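Local coordinates for protein AlkD2 (Streptococcus mutans, PDB 6M9M) that is of unknown function but binds inosine-5'-monophosphate and belongs to the HEAT-like repeat family of DNA glycosylases, at residues I132-P137 against R170-K175; K41-A46 against V59-Y64; L153-S158 against S191-Q196; K163-A168 against N195-L200. One frame throughout, in Å; residues are numbered along the deposited sequence.

Contact 1. Residues I132-P137 against R170-K175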
loop_
_atom_site.group_PDB
_atom_site.type_symbol
_atom_site.label_atom_id
_atom_site.label_comp_id
_atom_site.label_asym_id
_atom_site.label_seq_id
_atom_site.Cartn_x
_atom_site.Cartn_y
_atom_site.Cartn_z
ATOM N N ILE A 132 -0.346 -3.965 -9.736
ATOM C CA ILE A 132 -0.459 -5.389 -10.056
ATOM C C ILE A 132 0.834 -6.084 -9.639
ATOM O O ILE A 132 1.922 -5.700 -10.082
ATOM C CB ILE A 132 -0.724 -5.542 -11.573
ATOM C CG1 ILE A 132 -2.059 -4.884 -11.920
ATOM C CG2 ILE A 132 -0.650 -7.002 -11.963
ATOM C CD1 ILE A 132 -2.343 -4.744 -13.423
ATOM N N TRP A 133 0.746 -7.096 -8.774
ATOM C CA TRP A 133 1.957 -7.608 -8.136
ATOM C C TRP A 133 2.937 -8.147 -9.173
ATOM O O TRP A 133 4.144 -7.929 -9.064
ATOM C CB TRP A 133 1.641 -8.717 -7.141
ATOM C CG TRP A 133 1.111 -8.334 -5.792
ATOM C CD1 TRP A 133 0.003 -7.574 -5.501
ATOM C CD2 TRP A 133 1.644 -8.763 -4.538
ATOM N NE1 TRP A 133 -0.177 -7.509 -4.131
ATOM C CE2 TRP A 133 0.831 -8.218 -3.524
ATOM C CE3 TRP A 133 2.740 -9.551 -4.171
ATOM C CZ2 TRP A 133 1.069 -8.449 -2.181
ATOM C CZ3 TRP A 133 2.978 -9.774 -2.831
ATOM C CH2 TRP A 133 2.140 -9.222 -1.852
ATOM N N THR A 134 2.434 -8.858 -10.181
ATOM C CA THR A 134 3.282 -9.504 -11.174
ATOM C C THR A 134 3.781 -8.551 -12.254
ATOM O O THR A 134 4.474 -9.000 -13.164
ATOM C CB THR A 134 2.554 -10.711 -11.758
ATOM O OG1 THR A 134 1.215 -10.346 -12.105
ATOM C CG2 THR A 134 2.513 -11.835 -10.750
ATOM N N ASN A 135 3.482 -7.256 -12.156
ATOM C CA ASN A 135 4.193 -6.234 -12.915
ATOM C C ASN A 135 5.438 -5.718 -12.198
ATOM O O ASN A 135 6.210 -4.964 -12.789
ATOM C CB ASN A 135 3.272 -5.051 -13.223
ATOM C CG ASN A 135 2.279 -5.353 -14.317
ATOM O OD1 ASN A 135 2.379 -6.359 -15.004
ATOM N ND2 ASN A 135 1.320 -4.473 -14.485
ATOM N N ARG A 136 5.647 -6.083 -10.971
ATOM C CA ARG A 136 6.836 -5.606 -10.280
ATOM C C ARG A 136 7.973 -6.598 -10.422
ATOM O O ARG A 136 7.742 -7.796 -10.594
ATOM C CB ARG A 136 6.522 -5.385 -8.815
ATOM C CG ARG A 136 5.720 -4.078 -8.702
ATOM C CD ARG A 136 4.755 -4.109 -7.669
ATOM N NE ARG A 136 4.159 -2.785 -7.498
ATOM C CZ ARG A 136 3.231 -2.254 -8.278
ATOM N NH1 ARG A 136 2.791 -2.914 -9.350
ATOM N NH2 ARG A 136 2.713 -1.073 -7.967
ATOM N N PRO A 137 9.198 -6.089 -10.360
ATOM C CA PRO A 137 10.361 -6.982 -10.322
ATOM C C PRO A 137 10.217 -8.049 -9.241
ATOM O O PRO A 137 9.539 -7.867 -8.226
ATOM C CB PRO A 137 11.533 -6.033 -10.039
ATOM C CG PRO A 137 11.062 -4.687 -10.561
ATOM C CD PRO A 137 9.578 -4.664 -10.300
ATOM N N ARG A 170 -7.294 -11.385 -9.131
ATOM C CA ARG A 170 -7.936 -11.116 -10.417
ATOM C C ARG A 170 -6.965 -10.458 -11.387
ATOM O O ARG A 170 -6.901 -10.849 -12.562
ATOM C CB ARG A 170 -9.156 -10.233 -10.179
ATOM C CG ARG A 170 -10.103 -10.056 -11.346
ATOM C CD ARG A 170 -11.155 -9.031 -10.969
ATOM N NE ARG A 170 -12.224 -8.752 -11.925
ATOM C CZ ARG A 170 -13.472 -9.213 -11.829
ATOM N NH1 ARG A 170 -14.370 -8.829 -12.714
ATOM N NH2 ARG A 170 -13.812 -10.070 -10.876
ATOM N N ASP A 171 -6.180 -9.479 -10.910
ATOM C CA ASP A 171 -5.168 -8.862 -11.762
ATOM C C ASP A 171 -4.250 -9.934 -12.359
ATOM O O ASP A 171 -3.963 -9.955 -13.567
ATOM C CB ASP A 171 -4.216 -7.963 -10.954
ATOM C CG ASP A 171 -4.852 -6.751 -10.285
ATOM O OD1 ASP A 171 -5.848 -6.173 -10.757
ATOM O OD2 ASP A 171 -4.226 -6.308 -9.280
ATOM N N ILE A 172 -3.721 -10.799 -11.486
ATOM C CA ILE A 172 -2.719 -11.784 -11.885
ATOM C C ILE A 172 -3.315 -12.784 -12.857
ATOM O O ILE A 172 -2.626 -13.249 -13.773
ATOM C CB ILE A 172 -2.120 -12.446 -10.625
ATOM C CG1 ILE A 172 -1.381 -11.409 -9.783
ATOM C CG2 ILE A 172 -1.178 -13.583 -10.995
ATOM C CD1 ILE A 172 -1.007 -11.912 -8.401
ATOM N N SER A 173 -4.592 -13.124 -12.684
ATOM C CA SER A 173 -5.226 -14.130 -13.518
ATOM C C SER A 173 -5.259 -13.744 -14.986
ATOM O O SER A 173 -5.353 -14.635 -15.841
ATOM C CB SER A 173 -6.664 -14.370 -13.056
ATOM O OG SER A 173 -7.520 -13.313 -13.466
ATOM N N LYS A 174 -5.172 -12.448 -15.303
ATOM C CA LYS A 174 -5.272 -12.007 -16.689
ATOM C C LYS A 174 -4.000 -12.303 -17.456
ATOM O O LYS A 174 -4.044 -12.495 -18.669
ATOM C CB LYS A 174 -5.598 -10.516 -16.739
ATOM C CG LYS A 174 -6.981 -10.232 -16.176
ATOM C CD LYS A 174 -7.128 -8.778 -15.783
ATOM C CE LYS A 174 -8.444 -8.525 -15.116
ATOM N NZ LYS A 174 -8.632 -7.135 -14.653
ATOM N N LYS A 175 -2.863 -12.356 -16.767
ATOM C CA LYS A 175 -1.598 -12.671 -17.411
ATOM C C LYS A 175 -1.080 -14.056 -17.061
ATOM O O LYS A 175 -0.309 -14.625 -17.846
ATOM C CB LYS A 175 -0.571 -11.597 -17.033
ATOM C CG LYS A 175 0.529 -11.353 -18.017
ATOM C CD LYS A 175 1.394 -10.214 -17.584
ATOM C CE LYS A 175 0.822 -8.864 -17.941
ATOM N NZ LYS A 175 1.961 -7.903 -17.855
HETATM O O HOH W 1 -2.106 -7.811 -8.271
HETATM O O HOH W 2 4.293 -8.667 -16.044
#
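Asp171 OD2 is gripped twice: by a water that donates to it, 2.8 Å from water O to Asp171 OD2, and by a salt bridge to Arg131 NE, just before the loop segment. The same water accepts from Trp133 N, so the carboxylate on helix 159-175 reaches the backbone of the loop residues 132-137 through a single solvent molecule. Ile132, which follows a cis peptide bond, lies obliquely across the acid; its CG1 sits 3.7 Å from Asp171 OD2 and its CG2 rests on Asp171 CB, giving the carboxylate an apolar flank. Beside this, on the next helix residue, Thr134 meets Ile172 at about a right angle, with Thr134 OG1 and CG2 both facing the isoleucine and the nearest pair, Thr134 OG1 to Ile172 CG1, 3.6 Å apart. The branched hydrocarbon of Ile172 suits this buried place, where it also touches Ile150 and Val180. At the outer end Lys175 reaches across to Asn135, the two side chains crossing at about a right angle. Its chain bends at chi3 (-82°), and Lys175 NZ donates to Asn135 OD1 at 3.3 Å, 15° from the carbonyl plane. A second water accepts from Lys175 NZ and donates to Thr134 O. Loop and helix are therefore joined by a largely apolar contact between two polar links, each including a water; the long lysine bond, at the exposed end, is probably the more yielding.

Contact 2. Residues K41-A46 against V59-Y64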
loop_
_atom_site.group_PDB
_atom_site.type_symbol
_atom_site.label_atom_id
_atom_site.label_comp_id
_atom_site.label_asym_id
_atom_site.label_seq_id
_atom_site.Cartn_x
_atom_site.Cartn_y
_atom_site.Cartn_z
ATOM N N LYS A 41 11.661 15.612 9.970
ATOM C CA LYS A 41 10.967 16.484 10.912
ATOM C C LYS A 41 9.755 17.128 10.249
ATOM O O LYS A 41 8.670 17.200 10.843
ATOM C CB LYS A 41 11.932 17.561 11.416
ATOM C CG LYS A 41 13.157 17.009 12.126
ATOM C CD LYS A 41 14.141 18.114 12.519
ATOM C CE LYS A 41 15.410 17.523 13.093
ATOM N NZ LYS A 41 16.346 18.572 13.559
ATOM N N LEU A 42 9.914 17.576 9.002
ATOM C CA LEU A 42 8.792 18.150 8.270
ATOM C C LEU A 42 7.671 17.135 8.068
ATOM O O LEU A 42 6.490 17.471 8.219
ATOM C CB LEU A 42 9.292 18.694 6.932
ATOM C CG LEU A 42 8.192 19.215 6.006
ATOM C CD1 LEU A 42 7.378 20.340 6.650
ATOM C CD2 LEU A 42 8.803 19.671 4.683
ATOM N N ALA A 43 8.011 15.895 7.712
ATOM C CA ALA A 43 6.989 14.885 7.487
ATOM C C ALA A 43 6.174 14.626 8.751
ATOM O O ALA A 43 4.945 14.526 8.697
ATOM C CB ALA A 43 7.647 13.595 6.989
ATOM N N PHE A 44 6.839 14.480 9.903
ATOM C CA PHE A 44 6.092 14.252 11.136
ATOM C C PHE A 44 5.205 15.443 11.475
ATOM O O PHE A 44 4.071 15.268 11.936
ATOM C CB PHE A 44 7.026 13.920 12.294
ATOM C CG PHE A 44 7.617 12.537 12.223
ATOM C CD1 PHE A 44 6.812 11.423 12.202
ATOM C CD2 PHE A 44 8.986 12.354 12.193
ATOM C CE1 PHE A 44 7.349 10.158 12.143
ATOM C CE2 PHE A 44 9.530 11.084 12.146
ATOM C CZ PHE A 44 8.699 9.986 12.132
ATOM N N LEU A 45 5.701 16.663 11.259
ATOM C CA LEU A 45 4.876 17.830 11.556
ATOM C C LEU A 45 3.686 17.907 10.611
ATOM O O LEU A 45 2.556 18.167 11.043
ATOM C CB LEU A 45 5.704 19.111 11.490
ATOM C CG LEU A 45 4.974 20.358 11.998
ATOM C CD1 LEU A 45 4.619 20.258 13.477
ATOM C CD2 LEU A 45 5.838 21.589 11.712
ATOM N N ALA A 46 3.908 17.654 9.324
ATOM C CA ALA A 46 2.809 17.696 8.368
ATOM C C ALA A 46 1.774 16.610 8.657
ATOM O O ALA A 46 0.574 16.824 8.454
ATOM C CB ALA A 46 3.346 17.574 6.944
ATOM N N VAL A 59 2.592 11.457 4.009
ATOM C CA VAL A 59 2.757 10.021 3.793
ATOM C C VAL A 59 3.569 9.747 2.534
ATOM O O VAL A 59 4.367 8.802 2.504
ATOM C CB VAL A 59 1.403 9.296 3.843
ATOM C CG1 VAL A 59 1.568 7.817 3.573
ATOM C CG2 VAL A 59 0.746 9.519 5.212
ATOM N N PHE A 60 3.408 10.561 1.485
ATOM C CA PHE A 60 4.332 10.443 0.359
ATOM C C PHE A 60 5.774 10.666 0.824
ATOM O O PHE A 60 6.689 9.941 0.415
ATOM C CB PHE A 60 3.974 11.401 -0.791
ATOM C CG PHE A 60 2.809 10.946 -1.645
ATOM C CD1 PHE A 60 2.893 9.775 -2.380
ATOM C CD2 PHE A 60 1.654 11.704 -1.742
ATOM C CE1 PHE A 60 1.827 9.357 -3.174
ATOM C CE2 PHE A 60 0.595 11.292 -2.540
ATOM C CZ PHE A 60 0.685 10.120 -3.260
ATOM N N LEU A 61 6.007 11.688 1.658
ATOM C CA LEU A 61 7.348 11.897 2.204
ATOM C C LEU A 61 7.844 10.680 2.979
ATOM O O LEU A 61 8.991 10.256 2.817
ATOM C CB LEU A 61 7.399 13.136 3.091
ATOM C CG LEU A 61 7.346 14.516 2.440
ATOM C CD1 LEU A 61 7.426 15.569 3.552
ATOM C CD2 LEU A 61 8.471 14.691 1.445
ATOM N N PHE A 62 6.993 10.102 3.834
ATOM C CA PHE A 62 7.396 8.910 4.564
ATOM C C PHE A 62 7.853 7.820 3.592
ATOM O O PHE A 62 8.866 7.160 3.818
ATOM C CB PHE A 62 6.254 8.359 5.431
ATOM C CG PHE A 62 5.872 9.210 6.630
ATOM C CD1 PHE A 62 6.810 9.946 7.364
ATOM C CD2 PHE A 62 4.550 9.232 7.059
ATOM C CE1 PHE A 62 6.409 10.688 8.492
ATOM C CE2 PHE A 62 4.159 9.972 8.152
ATOM C CZ PHE A 62 5.080 10.706 8.868
ATOM N N GLY A 63 7.097 7.606 2.506
ATOM C CA GLY A 63 7.517 6.643 1.505
ATOM C C GLY A 63 8.912 6.904 0.974
ATOM O O GLY A 63 9.740 5.992 0.860
ATOM N N TYR A 64 9.199 8.164 0.627
ATOM C CA TYR A 64 10.528 8.489 0.116
ATOM C C TYR A 64 11.617 8.303 1.172
ATOM O O TYR A 64 12.773 8.033 0.826
ATOM C CB TYR A 64 10.560 9.923 -0.430
ATOM C CG TYR A 64 9.523 10.200 -1.494
ATOM C CD1 TYR A 64 9.244 9.284 -2.491
ATOM C CD2 TYR A 64 8.779 11.367 -1.460
ATOM C CE1 TYR A 64 8.242 9.530 -3.427
ATOM C CE2 TYR A 64 7.811 11.635 -2.392
ATOM C CZ TYR A 64 7.534 10.727 -3.372
ATOM O OH TYR A 64 6.538 11.025 -4.272
#
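Ala43 packs against Leu61 and Phe62 where helices 36-47 and 52-65 run antiparallel, as neighbouring helices do in a HEAT-like repeat fold. The short segments have axes 9.1 Å apart at an angle of 149°. The tight part is centred on Ala43: its methyl group points at the other helix, with Ala43 CB 3.9 Å from Leu61 CB and closer still to the Phe62 ring. So small a side chain suits the place because it leaves room for a leucine and an aromatic ring side by side. Leu61, with CG beside its own backbone N (chi1 -73°), extends CD1 along Ala43 as well. Toward Leu42 the packing is looser, for Leu42 CG and Leu61 CD1 come only to 4.5 Å. The other flank, at the partly exposed Phe44, is the one nearer solvent. Phe44 leaves its helix pointing away from helix 52-65, yet its ring returns to lie with one face over Phe62 CE1. The two rings are oblique, their planes at 52°, and Phe74 of helix 69-79 meets both, extending the aromatic cluster to the next helix. Phe62 CE1 thus serves two neighbours, lying 3.5 Å from Ala43 CB and 3.8 Å from Phe44 CD1.

Contact 3. Residues L153-S158 against S191-Q196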
loop_
_atom_site.group_PDB
_atom_site.type_symbol
_atom_site.label_atom_id
_atom_site.label_comp_id
_atom_site.label_asym_id
_atom_site.label_seq_id
_atom_site.Cartn_x
_atom_site.Cartn_y
_atom_site.Cartn_z
ATOM N N LEU A 153 -4.269 -14.594 2.539
ATOM C CA LEU A 153 -5.201 -13.683 3.181
ATOM C C LEU A 153 -6.643 -13.887 2.730
ATOM O O LEU A 153 -7.507 -13.050 3.031
ATOM C CB LEU A 153 -4.756 -12.232 2.986
ATOM C CG LEU A 153 -3.647 -11.726 3.912
ATOM C CD1 LEU A 153 -2.332 -12.440 3.713
ATOM C CD2 LEU A 153 -3.474 -10.224 3.739
ATOM N N LYS A 154 -6.940 -15.017 2.070
ATOM C CA LYS A 154 -8.301 -15.263 1.579
ATOM C C LYS A 154 -9.330 -15.451 2.694
ATOM O O LYS A 154 -10.534 -15.324 2.430
ATOM C CB LYS A 154 -8.315 -16.478 0.650
ATOM C CG LYS A 154 -7.980 -17.795 1.324
ATOM C CD LYS A 154 -7.645 -18.859 0.291
ATOM C CE LYS A 154 -7.326 -20.186 0.952
ATOM N NZ LYS A 154 -6.033 -20.124 1.701
ATOM N N GLU A 155 -8.896 -15.742 3.921
ATOM C CA GLU A 155 -9.779 -15.852 5.075
ATOM C C GLU A 155 -9.724 -14.607 5.967
ATOM O O GLU A 155 -10.141 -14.661 7.129
ATOM C CB GLU A 155 -9.434 -17.086 5.924
ATOM C CG GLU A 155 -9.564 -18.442 5.228
ATOM C CD GLU A 155 -10.992 -18.886 4.997
ATOM O OE1 GLU A 155 -11.946 -18.207 5.467
ATOM O OE2 GLU A 155 -11.175 -19.939 4.355
ATOM N N ASP A 156 -9.210 -13.488 5.456
ATOM C CA ASP A 156 -9.046 -12.316 6.303
ATOM C C ASP A 156 -10.374 -11.884 6.921
ATOM O O ASP A 156 -11.423 -11.901 6.272
ATOM C CB ASP A 156 -8.452 -11.159 5.508
ATOM C CG ASP A 156 -7.774 -10.140 6.400
ATOM O OD1 ASP A 156 -8.461 -9.261 6.960
ATOM O OD2 ASP A 156 -6.539 -10.245 6.543
ATOM N N VAL A 157 -10.313 -11.448 8.177
ATOM C CA VAL A 157 -11.518 -11.001 8.867
ATOM C C VAL A 157 -12.096 -9.715 8.283
ATOM O O VAL A 157 -13.278 -9.437 8.472
ATOM C CB VAL A 157 -11.261 -10.834 10.384
ATOM C CG1 VAL A 157 -10.791 -12.144 11.014
ATOM C CG2 VAL A 157 -10.276 -9.711 10.657
ATOM N N SER A 158 -11.304 -8.921 7.573
ATOM C CA SER A 158 -11.708 -7.598 7.114
ATOM C C SER A 158 -12.184 -7.637 5.669
ATOM O O SER A 158 -11.457 -8.084 4.784
ATOM C CB SER A 158 -10.511 -6.648 7.214
ATOM O OG SER A 158 -10.701 -5.492 6.427
ATOM N N SER A 191 -16.119 -20.854 3.958
ATOM C CA SER A 191 -16.462 -19.654 4.703
ATOM C C SER A 191 -17.077 -18.579 3.803
ATOM O O SER A 191 -16.901 -18.563 2.582
ATOM C CB SER A 191 -15.242 -19.063 5.402
ATOM O OG SER A 191 -14.323 -18.590 4.448
ATOM N N LYS A 192 -17.786 -17.645 4.442
ATOM C CA LYS A 192 -18.242 -16.450 3.740
ATOM C C LYS A 192 -17.060 -15.714 3.130
ATOM O O LYS A 192 -17.106 -15.265 1.979
ATOM C CB LYS A 192 -18.984 -15.548 4.737
ATOM C CG LYS A 192 -19.409 -14.197 4.192
ATOM C CD LYS A 192 -19.887 -13.255 5.299
ATOM C CE LYS A 192 -18.724 -12.723 6.113
ATOM N NZ LYS A 192 -19.174 -11.704 7.100
ATOM N N GLU A 193 -15.982 -15.607 3.896
ATOM C CA GLU A 193 -14.802 -14.862 3.483
ATOM C C GLU A 193 -14.192 -15.433 2.212
ATOM O O GLU A 193 -13.935 -14.696 1.252
ATOM C CB GLU A 193 -13.798 -14.915 4.630
ATOM C CG GLU A 193 -14.198 -14.086 5.852
ATOM C CD GLU A 193 -15.056 -14.802 6.892
ATOM O OE1 GLU A 193 -15.627 -15.891 6.625
ATOM O OE2 GLU A 193 -15.133 -14.258 8.007
ATOM N N ILE A 194 -13.945 -16.749 2.183
ATOM C CA ILE A 194 -13.251 -17.319 1.031
ATOM C C ILE A 194 -14.124 -17.241 -0.217
ATOM O O ILE A 194 -13.615 -17.088 -1.337
ATOM C CB ILE A 194 -12.754 -18.749 1.328
ATOM C CG1 ILE A 194 -11.682 -19.148 0.311
ATOM C CG2 ILE A 194 -13.923 -19.742 1.338
ATOM C CD1 ILE A 194 -11.007 -20.465 0.607
ATOM N N ASN A 195 -15.443 -17.350 -0.059
ATOM C CA ASN A 195 -16.328 -17.259 -1.217
ATOM C C ASN A 195 -16.330 -15.859 -1.804
ATOM O O ASN A 195 -16.364 -15.696 -3.028
ATOM C CB ASN A 195 -17.728 -17.736 -0.856
ATOM C CG ASN A 195 -17.853 -19.228 -0.972
ATOM O OD1 ASN A 195 -17.832 -19.777 -2.069
ATOM N ND2 ASN A 195 -17.958 -19.906 0.161
ATOM N N GLN A 196 -16.247 -14.837 -0.955
ATOM C CA GLN A 196 -16.159 -13.476 -1.459
ATOM C C GLN A 196 -14.894 -13.293 -2.300
ATOM O O GLN A 196 -14.927 -12.717 -3.401
ATOM C CB GLN A 196 -16.175 -12.501 -0.282
ATOM C CG GLN A 196 -16.012 -11.081 -0.726
ATOM C CD GLN A 196 -16.280 -10.087 0.364
ATOM O OE1 GLN A 196 -15.989 -10.336 1.539
ATOM N NE2 GLN A 196 -16.858 -8.949 -0.011
HETATM O O HOH W 3 -13.291 -21.596 4.447
HETATM O O HOH W 4 -12.215 -14.792 8.993
HETATM O O HOH W 5 -15.513 -11.649 8.532
#
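Glu155 and Ile194 cross obliquely, and the glutamate bends at chi2 (-73°) to bring its carboxylate over the first turn of helix 192-201. There Ser191 OG donates to Glu155 OE1 at 2.6 Å, meeting it on the syn side and 17° out of the carboxylate plane. Glu155 OE2 lies against Ile194 CB and receives a hydrogen bond from a water that in turn accepts from Ser191 N, so both oxygens of the acid are tied to the same serine, one directly and one through solvent. Lys154 is oriented differently: its aliphatic chain runs side by side with Ile194, pointing the same way, and Lys154 CE lies 3.7 Å from Ile194 CD1. The ammonium leads away to a cation-pi contact with Trp187, so lysine supplies both a greasy stem and a charged end. Glu193 turns its CB and CG toward the loop, with Glu193 CG 3.6 Å from Asp156 O, and two waters join its OE2 to the loop carbonyls of Glu155 and Val157, the first by a weak bond to the glutamate. Glu155 OE1 and Glu193 OE1 are 4.5 Å apart; the serine hydroxyl and the helix start would probably ease this pairing of like charges. Lys154 O, buried here, has no polar partner. Ser191 OG, placed between its own N and carbonyl carbon (chi1 66°), also accepts from Ile194 N at 2.9 Å. This is the classic serine N-cap, reinforced here by an acid from the type I turn of Leu153 to Asp156 in the loop between helices 143-151 and 159-175.

Contact 4. Residues K163-A168 against N195-L200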
loop_
_atom_site.group_PDB
_atom_site.type_symbol
_atom_site.label_atom_id
_atom_site.label_comp_id
_atom_site.label_asym_id
_atom_site.label_seq_id
_atom_site.Cartn_x
_atom_site.Cartn_y
_atom_site.Cartn_z
ATOM N N LYS A 163 -11.423 -7.525 -0.327
ATOM C CA LYS A 163 -11.633 -6.971 -1.661
ATOM C C LYS A 163 -10.306 -6.750 -2.368
ATOM O O LYS A 163 -10.171 -7.041 -3.560
ATOM C CB LYS A 163 -12.429 -5.676 -1.568
ATOM C CG LYS A 163 -13.883 -5.917 -1.185
ATOM C CD LYS A 163 -14.676 -4.633 -1.114
ATOM C CE LYS A 163 -16.160 -4.922 -0.959
ATOM N NZ LYS A 163 -16.962 -3.676 -0.861
ATOM N N SER A 164 -9.299 -6.266 -1.643
ATOM C CA SER A 164 -7.970 -6.093 -2.229
ATOM C C SER A 164 -7.336 -7.436 -2.586
ATOM O O SER A 164 -6.726 -7.577 -3.649
ATOM C CB SER A 164 -7.126 -5.294 -1.249
ATOM O OG SER A 164 -5.851 -5.026 -1.745
ATOM N N VAL A 165 -7.501 -8.435 -1.729
ATOM C CA VAL A 165 -6.974 -9.775 -1.985
ATOM C C VAL A 165 -7.589 -10.358 -3.247
ATOM O O VAL A 165 -6.885 -10.834 -4.139
ATOM C CB VAL A 165 -7.250 -10.676 -0.765
ATOM C CG1 VAL A 165 -6.953 -12.138 -1.062
ATOM C CG2 VAL A 165 -6.448 -10.216 0.433
ATOM N N GLY A 166 -8.917 -10.348 -3.330
ATOM C CA GLY A 166 -9.564 -10.926 -4.488
ATOM C C GLY A 166 -9.219 -10.209 -5.777
ATOM O O GLY A 166 -8.991 -10.841 -6.809
ATOM N N ASN A 167 -9.186 -8.878 -5.742
ATOM C CA ASN A 167 -8.833 -8.125 -6.938
ATOM C C ASN A 167 -7.359 -8.252 -7.292
ATOM O O ASN A 167 -7.019 -8.209 -8.480
ATOM C CB ASN A 167 -9.265 -6.678 -6.769
ATOM C CG ASN A 167 -10.765 -6.511 -6.939
ATOM O OD1 ASN A 167 -11.349 -7.040 -7.873
ATOM N ND2 ASN A 167 -11.395 -5.827 -6.009
ATOM N N ALA A 168 -6.477 -8.432 -6.297
ATOM C CA ALA A 168 -5.066 -8.651 -6.604
ATOM C C ALA A 168 -4.855 -9.978 -7.327
ATOM O O ALA A 168 -4.031 -10.067 -8.249
ATOM C CB ALA A 168 -4.228 -8.564 -5.331
ATOM N N ASN A 195 -15.443 -17.350 -0.059
ATOM C CA ASN A 195 -16.328 -17.259 -1.217
ATOM C C ASN A 195 -16.330 -15.859 -1.804
ATOM O O ASN A 195 -16.364 -15.696 -3.028
ATOM C CB ASN A 195 -17.728 -17.736 -0.856
ATOM C CG ASN A 195 -17.853 -19.228 -0.972
ATOM O OD1 ASN A 195 -17.832 -19.777 -2.069
ATOM N ND2 ASN A 195 -17.958 -19.906 0.161
ATOM N N GLN A 196 -16.247 -14.837 -0.955
ATOM C CA GLN A 196 -16.159 -13.476 -1.459
ATOM C C GLN A 196 -14.894 -13.293 -2.300
ATOM O O GLN A 196 -14.927 -12.717 -3.401
ATOM C CB GLN A 196 -16.175 -12.501 -0.282
ATOM C CG GLN A 196 -16.012 -11.081 -0.726
ATOM C CD GLN A 196 -16.280 -10.087 0.364
ATOM O OE1 GLN A 196 -15.989 -10.336 1.539
ATOM N NE2 GLN A 196 -16.858 -8.949 -0.011
ATOM N N VAL A 197 -13.765 -13.771 -1.787
ATOM C CA VAL A 197 -12.501 -13.633 -2.492
ATOM C C VAL A 197 -12.517 -14.456 -3.772
ATOM O O VAL A 197 -12.055 -13.995 -4.822
ATOM C CB VAL A 197 -11.355 -14.050 -1.551
ATOM C CG1 VAL A 197 -10.028 -14.093 -2.300
ATOM C CG2 VAL A 197 -11.257 -13.104 -0.349
ATOM N N TYR A 198 -13.039 -15.687 -3.699
ATOM C CA TYR A 198 -13.071 -16.559 -4.865
ATOM C C TYR A 198 -13.838 -15.925 -6.019
ATOM O O TYR A 198 -13.397 -15.991 -7.172
ATOM C CB TYR A 198 -13.681 -17.903 -4.484
ATOM C CG TYR A 198 -13.708 -18.891 -5.628
ATOM C CD1 TYR A 198 -12.631 -19.724 -5.852
ATOM C CD2 TYR A 198 -14.797 -18.985 -6.474
ATOM C CE1 TYR A 198 -12.634 -20.637 -6.899
ATOM C CE2 TYR A 198 -14.819 -19.902 -7.527
ATOM C CZ TYR A 198 -13.727 -20.721 -7.737
ATOM O OH TYR A 198 -13.725 -21.644 -8.769
ATOM N N LYS A 199 -14.991 -15.312 -5.738
ATOM C CA LYS A 199 -15.764 -14.710 -6.818
ATOM C C LYS A 199 -14.969 -13.614 -7.514
ATOM O O LYS A 199 -14.962 -13.538 -8.747
ATOM C CB LYS A 199 -17.077 -14.148 -6.302
ATOM C CG LYS A 199 -18.114 -15.194 -5.971
ATOM C CD LYS A 199 -19.405 -14.533 -5.486
ATOM C CE LYS A 199 -20.515 -15.535 -5.258
ATOM N NZ LYS A 199 -20.205 -16.426 -4.105
ATOM N N LEU A 200 -14.279 -12.765 -6.747
ATOM C CA LEU A 200 -13.491 -11.707 -7.365
ATOM C C LEU A 200 -12.352 -12.288 -8.194
ATOM O O LEU A 200 -12.058 -11.801 -9.293
ATOM C CB LEU A 200 -12.913 -10.794 -6.285
ATOM C CG LEU A 200 -13.917 -9.891 -5.581
ATOM C CD1 LEU A 200 -13.316 -9.260 -4.339
ATOM C CD2 LEU A 200 -14.426 -8.791 -6.503
#
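Helices 159-175 and 192-201 of the HEAT-like repeat fold lie roughly parallel here, and they come close at a glycine. The short segments have axes 7.8 Å apart at 32°, and Gly166 CA is just 4.5 Å from Val197 CA. Gly166 has only hydrogen facing the partner helix, and Leu200 CB occupies the space beside it, so the backbones can approach. Leu200 CB lies 3.8 Å from Gly166 C. A chi1 of -72° turns the Leu200 branch away from its own carbonyl carbon and spreads the two methyls over the other helix: CD1 rests on the backbone of Lys163, at CA and O, while Leu200 CD2 meets Asn167 OD1 at 3.8 Å. On the other flank the valines cross obliquely, Val165 CG1 lying 3.8 Å from Val197 CG1, and Val197 CG1 also touches Gly166 CA. Beta-branched side chains fit this buried edge, which Leu153 and Ile150 continue on the Val165 side and Trp187 on the Val197 side. At the exposed end the extended chain of Lys163 passes obliquely by Gln196, whose amide is turned to Arg162 and Glu159 of helix 159-175. The side chain of Lys163 is about 9 Å from the bound inosine monophosphate. No hydrogen bond passes directly between the segments: closeness here rests on van der Waals fit, made possible by a bare glycine backbone.

Contact 2 comes first along the chain and closes before the others open; it joins helices 36-47 and 52-65 on the opposite side of the chain's centre from contacts 1, 3 and 4, with contact centres 29 to 34 Å away. The other three gather toward the C-terminal end, the segments of contact 1 alternating with those of contacts 3 and 4. Contacts 1 and 4 both use helix 159-175, their centres 14 Å apart, and Arg170 NH2 probably hydrogen-bonds Leu200 O between them. Contacts 3 and 4 touch, share residues 195-196 on helix 192-201, and have centres 8 Å apart. Helix 159-175 thus links a loop to the last helix in an all-helical solenoid.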